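Local coordinates for nudix hydrolase domain-containing protein (Thermotoga maritima, PDB 3E57) that is of unknown function but, as a member of the Nudix family, probably hydrolyses a nucleoside diphosphate linked to another group, at residues V69-V74 with E117-G122; L101-H106 with E129-S134; K28-F33 with M37-E42. One frame throughout, in Å; residues are numbered along the deposited sequence.

Contact 1 (V69-V74 with E117-G122)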
# COMPACT_ATOMS: atom_id res chain seq x y z
N VAL B 69 -1.03 17.98 -3.31
CA VAL B 69 0.06 17.28 -3.99
C VAL B 69 1.39 17.57 -3.32
O VAL B 69 1.84 18.73 -3.27
CB VAL B 69 0.11 17.67 -5.47
CG1 VAL B 69 1.33 17.04 -6.14
CG2 VAL B 69 -1.18 17.25 -6.15
N ILE B 70 2.01 16.52 -2.79
CA ILE B 70 3.23 16.60 -2.01
C ILE B 70 4.37 15.87 -2.73
O ILE B 70 4.41 14.64 -2.73
CB ILE B 70 3.04 15.96 -0.60
CG1 ILE B 70 1.81 16.54 0.11
CG2 ILE B 70 4.28 16.16 0.26
CD1 ILE B 70 1.90 18.02 0.39
N PRO B 71 5.29 16.62 -3.37
CA PRO B 71 6.51 15.97 -3.81
C PRO B 71 7.24 15.41 -2.59
O PRO B 71 7.29 16.07 -1.56
CB PRO B 71 7.30 17.12 -4.47
CG PRO B 71 6.70 18.37 -3.91
CD PRO B 71 5.26 18.05 -3.76
N TYR B 72 7.76 14.19 -2.71
CA TYR B 72 8.32 13.45 -1.58
C TYR B 72 9.56 12.71 -2.07
O TYR B 72 9.47 11.76 -2.85
CB TYR B 72 7.28 12.46 -1.05
CG TYR B 72 7.60 11.89 0.32
CD1 TYR B 72 7.52 12.69 1.46
CD2 TYR B 72 7.94 10.56 0.48
CE1 TYR B 72 7.80 12.18 2.71
CE2 TYR B 72 8.21 10.04 1.76
CZ TYR B 72 8.14 10.87 2.86
OH TYR B 72 8.41 10.35 4.13
N VAL B 73 10.73 13.18 -1.64
CA VAL B 73 11.98 12.74 -2.22
C VAL B 73 12.82 11.98 -1.21
O VAL B 73 13.12 12.48 -0.13
CB VAL B 73 12.79 13.94 -2.75
CG1 VAL B 73 14.05 13.45 -3.46
CG2 VAL B 73 11.93 14.81 -3.68
N VAL B 74 13.18 10.76 -1.59
CA VAL B 74 14.12 9.95 -0.84
C VAL B 74 15.48 10.18 -1.49
O VAL B 74 15.61 10.10 -2.72
CB VAL B 74 13.74 8.47 -0.93
CG1 VAL B 74 14.83 7.61 -0.27
CG2 VAL B 74 12.37 8.23 -0.28
N GLU B 117 4.62 23.13 -14.15
CA GLU B 117 5.77 23.98 -13.93
C GLU B 117 5.98 24.26 -12.44
O GLU B 117 7.11 24.24 -11.96
CB GLU B 117 5.60 25.30 -14.69
CG GLU B 117 6.79 26.24 -14.62
CD GLU B 117 6.46 27.63 -15.12
OE1 GLU B 117 5.42 27.79 -15.81
OE2 GLU B 117 7.22 28.58 -14.82
N ALA B 118 4.89 24.53 -11.72
CA ALA B 118 4.95 24.80 -10.28
C ALA B 118 5.43 23.56 -9.54
O ALA B 118 6.23 23.66 -8.62
CB ALA B 118 3.59 25.25 -9.74
N PHE B 119 4.93 22.40 -9.96
CA PHE B 119 5.31 21.11 -9.37
C PHE B 119 6.81 20.90 -9.49
O PHE B 119 7.49 20.66 -8.49
CB PHE B 119 4.57 19.95 -10.02
CG PHE B 119 4.94 18.60 -9.45
CD1 PHE B 119 4.23 18.06 -8.39
CD2 PHE B 119 6.02 17.89 -9.97
CE1 PHE B 119 4.59 16.82 -7.85
CE2 PHE B 119 6.39 16.66 -9.43
CZ PHE B 119 5.66 16.12 -8.38
N LEU B 120 7.32 21.02 -10.71
CA LEU B 120 8.73 20.73 -10.97
C LEU B 120 9.67 21.67 -10.21
O LEU B 120 10.65 21.21 -9.62
CB LEU B 120 9.01 20.74 -12.48
CG LEU B 120 8.32 19.59 -13.24
CD1 LEU B 120 8.53 19.71 -14.74
CD2 LEU B 120 8.82 18.24 -12.75
N LYS B 121 9.37 22.96 -10.19
CA LYS B 121 10.19 23.91 -9.42
C LYS B 121 9.99 23.75 -7.91
O LYS B 121 10.96 23.77 -7.15
CB LYS B 121 9.95 25.36 -9.86
CG LYS B 121 10.79 25.74 -11.08
CD LYS B 121 10.75 27.23 -11.37
CE LYS B 121 11.25 27.54 -12.78
NZ LYS B 121 10.54 26.76 -13.85
N GLY B 122 8.74 23.56 -7.49
CA GLY B 122 8.42 23.30 -6.09
C GLY B 122 9.08 22.05 -5.54
O GLY B 122 9.54 22.03 -4.39

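Contact 2 (L101-H106 with E129-S134)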
# COMPACT_ATOMS: atom_id res chain seq x y z
N LEU B 101 11.99 8.95 6.33
CA LEU B 101 12.60 8.64 5.05
C LEU B 101 11.76 9.39 4.03
O LEU B 101 10.59 9.04 3.79
CB LEU B 101 12.51 7.14 4.74
CG LEU B 101 13.07 6.71 3.39
CD1 LEU B 101 14.61 6.82 3.42
CD2 LEU B 101 12.64 5.32 2.98
N GLY B 102 12.35 10.42 3.45
CA GLY B 102 11.65 11.21 2.47
C GLY B 102 11.49 12.63 2.94
O GLY B 102 11.14 12.88 4.10
N ILE B 103 11.75 13.57 2.04
CA ILE B 103 11.60 14.99 2.31
C ILE B 103 10.48 15.51 1.42
O ILE B 103 10.54 15.40 0.19
CB ILE B 103 12.89 15.75 2.00
CG1 ILE B 103 14.05 15.17 2.82
CG2 ILE B 103 12.73 17.24 2.30
CD1 ILE B 103 15.39 15.51 2.26
N GLY B 104 9.42 16.00 2.04
CA GLY B 104 8.26 16.47 1.32
C GLY B 104 7.90 17.90 1.64
O GLY B 104 8.30 18.44 2.66
N GLY B 105 7.14 18.51 0.74
CA GLY B 105 6.55 19.81 1.00
C GLY B 105 5.46 20.12 0.01
O GLY B 105 5.27 19.38 -0.94
N HIS B 106 4.75 21.22 0.23
CA HIS B 106 3.67 21.63 -0.66
C HIS B 106 4.22 22.34 -1.89
O HIS B 106 5.32 22.89 -1.86
CB HIS B 106 2.70 22.54 0.09
CG HIS B 106 1.94 21.83 1.16
ND1 HIS B 106 2.45 21.62 2.43
CD2 HIS B 106 0.70 21.27 1.15
CE1 HIS B 106 1.56 20.97 3.15
NE2 HIS B 106 0.49 20.75 2.41
N GLU B 129 15.20 23.63 0.49
CA GLU B 129 14.91 24.25 1.79
C GLU B 129 15.36 23.40 2.97
O GLU B 129 15.69 23.92 4.04
CB GLU B 129 13.41 24.54 1.96
CG GLU B 129 12.90 25.74 1.19
CD GLU B 129 11.38 25.90 1.27
OE1 GLU B 129 10.70 25.05 1.88
OE2 GLU B 129 10.86 26.89 0.72
N GLU B 130 15.37 22.07 2.79
CA GLU B 130 15.65 21.16 3.90
C GLU B 130 17.09 20.68 3.92
O GLU B 130 17.67 20.49 4.99
CB GLU B 130 14.73 19.94 3.84
CG GLU B 130 13.25 20.27 3.70
CD GLU B 130 12.47 20.11 4.99
OE1 GLU B 130 11.68 19.14 5.09
OE2 GLU B 130 12.64 20.95 5.90
N VAL B 131 17.67 20.45 2.75
CA VAL B 131 18.99 19.82 2.70
C VAL B 131 19.87 20.43 1.62
O VAL B 131 19.37 20.92 0.61
CB VAL B 131 18.86 18.31 2.42
CG1 VAL B 131 18.12 17.62 3.57
CG2 VAL B 131 18.16 18.07 1.09
N ASP B 132 21.18 20.38 1.86
CA ASP B 132 22.17 20.74 0.86
C ASP B 132 22.65 19.45 0.18
O ASP B 132 23.39 18.66 0.77
CB ASP B 132 23.34 21.50 1.49
CG ASP B 132 24.30 22.07 0.46
OD1 ASP B 132 23.97 22.10 -0.75
OD2 ASP B 132 25.40 22.50 0.87
N VAL B 133 22.21 19.26 -1.05
CA VAL B 133 22.53 18.08 -1.84
C VAL B 133 22.78 18.48 -3.28
O VAL B 133 22.30 19.52 -3.74
CB VAL B 133 21.37 17.06 -1.81
CG1 VAL B 133 21.01 16.71 -0.38
CG2 VAL B 133 20.15 17.61 -2.53
N SER B 134 23.52 17.66 -4.00
CA SER B 134 23.66 17.80 -5.44
C SER B 134 23.18 16.53 -6.13
O SER B 134 23.87 15.52 -6.14
CB SER B 134 25.11 18.10 -5.79
OG SER B 134 25.26 18.18 -7.19

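Contact 3 (K28-F33 with M37-E42)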
# COMPACT_ATOMS: atom_id res chain seq x y z
N LYS B 28 -10.72 8.94 -10.31
CA LYS B 28 -11.10 8.68 -11.69
C LYS B 28 -9.86 8.36 -12.54
O LYS B 28 -9.88 7.42 -13.34
CB LYS B 28 -11.87 9.87 -12.29
CG LYS B 28 -11.88 9.94 -13.83
CD LYS B 28 -12.34 8.64 -14.50
CE LYS B 28 -13.77 8.71 -15.02
NZ LYS B 28 -14.21 7.34 -15.40
N GLU B 29 -8.80 9.13 -12.37
CA GLU B 29 -7.59 8.92 -13.16
C GLU B 29 -6.81 7.68 -12.71
O GLU B 29 -6.35 6.89 -13.53
CB GLU B 29 -6.69 10.15 -13.07
CG GLU B 29 -5.58 10.17 -14.11
CD GLU B 29 -6.11 10.36 -15.53
OE1 GLU B 29 -7.14 11.05 -15.72
OE2 GLU B 29 -5.48 9.80 -16.45
N PHE B 30 -6.66 7.52 -11.40
CA PHE B 30 -5.75 6.50 -10.88
C PHE B 30 -6.38 5.33 -10.14
O PHE B 30 -5.71 4.34 -9.86
CB PHE B 30 -4.72 7.17 -9.99
CG PHE B 30 -3.85 8.12 -10.74
CD1 PHE B 30 -2.93 7.65 -11.66
CD2 PHE B 30 -3.96 9.49 -10.54
CE1 PHE B 30 -2.12 8.53 -12.36
CE2 PHE B 30 -3.16 10.37 -11.23
CZ PHE B 30 -2.22 9.89 -12.15
N GLY B 31 -7.67 5.43 -9.85
CA GLY B 31 -8.37 4.35 -9.19
C GLY B 31 -8.14 4.33 -7.69
O GLY B 31 -7.58 5.27 -7.12
N GLU B 32 -8.55 3.24 -7.07
CA GLU B 32 -8.58 3.11 -5.63
C GLU B 32 -7.43 2.23 -5.18
O GLU B 32 -7.40 1.04 -5.47
CB GLU B 32 -9.91 2.48 -5.22
CG GLU B 32 -11.10 3.40 -5.51
CD GLU B 32 -12.44 2.70 -5.39
OE1 GLU B 32 -12.73 2.13 -4.31
OE2 GLU B 32 -13.21 2.72 -6.38
N PHE B 33 -6.48 2.81 -4.45
CA PHE B 33 -5.41 2.02 -3.86
C PHE B 33 -5.03 2.58 -2.50
O PHE B 33 -5.32 3.73 -2.21
CB PHE B 33 -4.19 1.97 -4.78
CG PHE B 33 -3.54 3.29 -5.02
CD1 PHE B 33 -2.35 3.62 -4.39
CD2 PHE B 33 -4.09 4.21 -5.91
CE1 PHE B 33 -1.73 4.83 -4.63
CE2 PHE B 33 -3.48 5.41 -6.16
CZ PHE B 33 -2.30 5.73 -5.52
N MET B 37 1.56 3.03 -5.57
CA MET B 37 1.35 2.49 -6.93
C MET B 37 2.26 3.18 -7.94
O MET B 37 2.33 4.41 -7.97
CB MET B 37 -0.10 2.70 -7.36
CG MET B 37 -0.39 2.04 -8.71
SD MET B 37 -2.12 2.13 -9.16
CE MET B 37 -2.34 3.88 -9.28
N ARG B 38 2.96 2.39 -8.75
CA ARG B 38 3.81 2.91 -9.82
C ARG B 38 2.93 3.54 -10.86
O ARG B 38 1.90 2.97 -11.22
CB ARG B 38 4.62 1.79 -10.47
CG ARG B 38 5.39 2.21 -11.73
CD ARG B 38 6.79 1.66 -11.74
NE ARG B 38 7.42 2.13 -10.50
CZ ARG B 38 8.70 2.41 -10.31
NH1 ARG B 38 9.62 2.28 -11.28
NH2 ARG B 38 9.05 2.83 -9.11
N VAL B 39 3.30 4.73 -11.31
CA VAL B 39 2.64 5.37 -12.45
C VAL B 39 3.69 6.04 -13.33
O VAL B 39 4.81 6.28 -12.90
CB VAL B 39 1.54 6.41 -12.04
CG1 VAL B 39 0.56 5.81 -11.01
CG2 VAL B 39 2.14 7.69 -11.56
N ASN B 40 3.32 6.31 -14.57
CA ASN B 40 4.22 6.96 -15.52
C ASN B 40 4.29 8.46 -15.21
O ASN B 40 3.27 9.10 -14.99
CB ASN B 40 3.75 6.69 -16.95
CG ASN B 40 4.49 7.51 -17.98
OD1 ASN B 40 4.21 8.70 -18.18
ND2 ASN B 40 5.44 6.88 -18.65
N PHE B 41 5.51 9.00 -15.18
CA PHE B 41 5.71 10.38 -14.78
C PHE B 41 5.00 11.36 -15.70
O PHE B 41 4.36 12.31 -15.23
CB PHE B 41 7.21 10.71 -14.71
CG PHE B 41 7.51 12.02 -14.01
CD1 PHE B 41 6.70 12.50 -12.98
CD2 PHE B 41 8.64 12.75 -14.36
CE1 PHE B 41 6.98 13.67 -12.34
CE2 PHE B 41 8.93 13.93 -13.70
CZ PHE B 41 8.10 14.39 -12.69
N GLU B 42 5.11 11.13 -17.00
CA GLU B 42 4.44 12.01 -17.97
C GLU B 42 2.92 12.01 -17.76
O GLU B 42 2.30 13.07 -17.79
CB GLU B 42 4.81 11.60 -19.40
CG GLU B 42 4.34 12.57 -20.46
CD GLU B 42 4.71 14.00 -20.13
OE1 GLU B 42 5.91 14.26 -19.88
OE2 GLU B 42 3.81 14.86 -20.11

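Contact 1 (V69-V74 with E117-G122)
Tyr-72 OH is gripped twice, by a hydrogen bond with Ser-196 OG and a weak one with Leu-101 O, and it belongs to strand 66-77, whose Val-69 and Pro-71 meet the ring of Phe-119 on helix 115-130. No hydrogen bond joins helix to strand; the contact is apolar, and each of its three touching residues is buried. Phe-119 carries its CG anti to the backbone N (chi1 179°), which brings the ring out toward the strand although the CB itself leaves the helix to one side. Val-69 CG1 lies at the edge of that ring, near its plane, 3.7 Å from Phe-119 CE1, and the two side chains cross at about a right angle. Pro-71 arrives from an oblique direction, with its CD 4.3 Å from Phe-119 CE1, so the same ring corner receives both residues of the strand. Ile-70, between them, points to the other side of the sheet. The strand 66-77 is held in place by backbone bonds of Ile-70 and Tyr-72 to the parallel strand 155-163, and of Val-69 to Leu-19. Around the ring, Phe-44 stacks edge-to-face, Leu-45 and Leu-48 of helix 41-51 add aliphatic contacts, and Ala-158 and Phe-160 bring in the neighbouring strand. Farther along, Val-73 continues the seam against Leu-123 and Val-127. This is the packing of the Nudix fold, in which the helix of the Nudix signature lies against a mixed beta sheet; the residues from Arg-125 to Glu-130 fit the REUxEE part of that signature.

Contact 2 (L101-H106 with E129-S134)
Ile-103 packs against Glu-130 and Val-131 where the Nudix helix 115-130 gives way to strand 131-145. Its two branches divide the work. CG2 runs alongside the aliphatic part of Glu-130, 3.4 Å from Glu-130 CG, the two side chains sliding past each other in opposite directions. CD1 instead reaches tip to tip toward Val-131, 3.7 Å from Val-131 CG1 and 3.9 Å from Val-131 CG2. The Glu-130 chain bends sharply at its second torsion (chi2 -103°), which keeps the carboxylate near the strand, with OE1 3.5 Å from Ile-103 CG2. No hydrogen bond crosses between the segments.

Farther out, Ile-103 is positioned by backbone bonding to Val-73 in strand 66-77, and Ile-75 of that strand touches both Ile-103 and Val-131. Phe-166 packs on Val-131 from strand 165-169, while Asp-132 is bonded through its backbone to Phe-167 and Ser-168. Past Gly-104 and Gly-105 the loop meets the helix again: Arg-125, steadied by a salt bridge from NH1 to Glu-129 OE2 within the helix, reaches across with NH2 to donate to His-106 O.

Contact 3 (K28-F33 with M37-E42)
The side chains of Met-37 and Phe-33 cross at about a right angle, the methionine lying over one face of the ring in a Met-aromatic contact reinforced by a CH-pi interaction. Met-37 CB sits over that face, 4.0 Å from the centroid of the Phe-33 ring and 17° off its normal. The sulfur follows above the same face at a greater distance, with Met-37 SD 4.6 Å from that centroid. Phe-33 offers its face in this way because its CG stands between the backbone N and the carbonyl carbon (chi1 64°), the crowded position. The methionine runs extended through its first two torsions and then bends at the third (chi3 63°), which brings CE down to the ring, 3.7 Å from Phe-33 CE2.

In the second pairing, Phe-30 and Val-39, the crossing is again near a right angle, but Val-39 CG1 comes to the ring obliquely, 4.0 Å from Phe-30 CD1. Glu-29 CG lies against one face of this ring. Phe-47 of helix 41-51 meets it edge-to-face, and Leu-143 of strand 131-145, which pairs with strand 36-38 through Met-37, touches both Phe-30 and Phe-33. Helix 23-30 ends here, and Gly-31, with positive phi, turns the chain out of it toward Phe-33. The segments thus join this helix end to the short strand 36-38.

The site also belongs to the dimer: Phe-33 and Met-37 pair in antiparallel fashion with a strand of the second subunit, so the sheet continues across the interface, Met-37 packs on Met-37 of the second subunit, and Glu-32 OE2 forms a salt bridge with NH1 of Arg-38 of the second subunit. Between the two phenylalanines, Met-37 CE closes to 3.5 Å from Phe-30 O and 4.1 Å from Phe-30 CB.

Contacts 1 and 2 share helix 115-130 and adjoining strands of one sheet, and their centres are 10 Å apart. They touch where Ile-70 CD1 packs on His-106 CD2 at 3.5 Å. Contact 1 packs the earlier part of the helix on the sheet, and contact 2 its end. Both involve the Nudix helix, beside which the catalytic site of this family is expected. Contact 3 lies about 16 Å from contact 1, centre to centre, and touches it where Leu-120 CD2 meets Phe-41 CZ at 3.9 Å. Its centre is about 24 Å from that of contact 2, on the opposite side of the chain's centre, at the dimer interface.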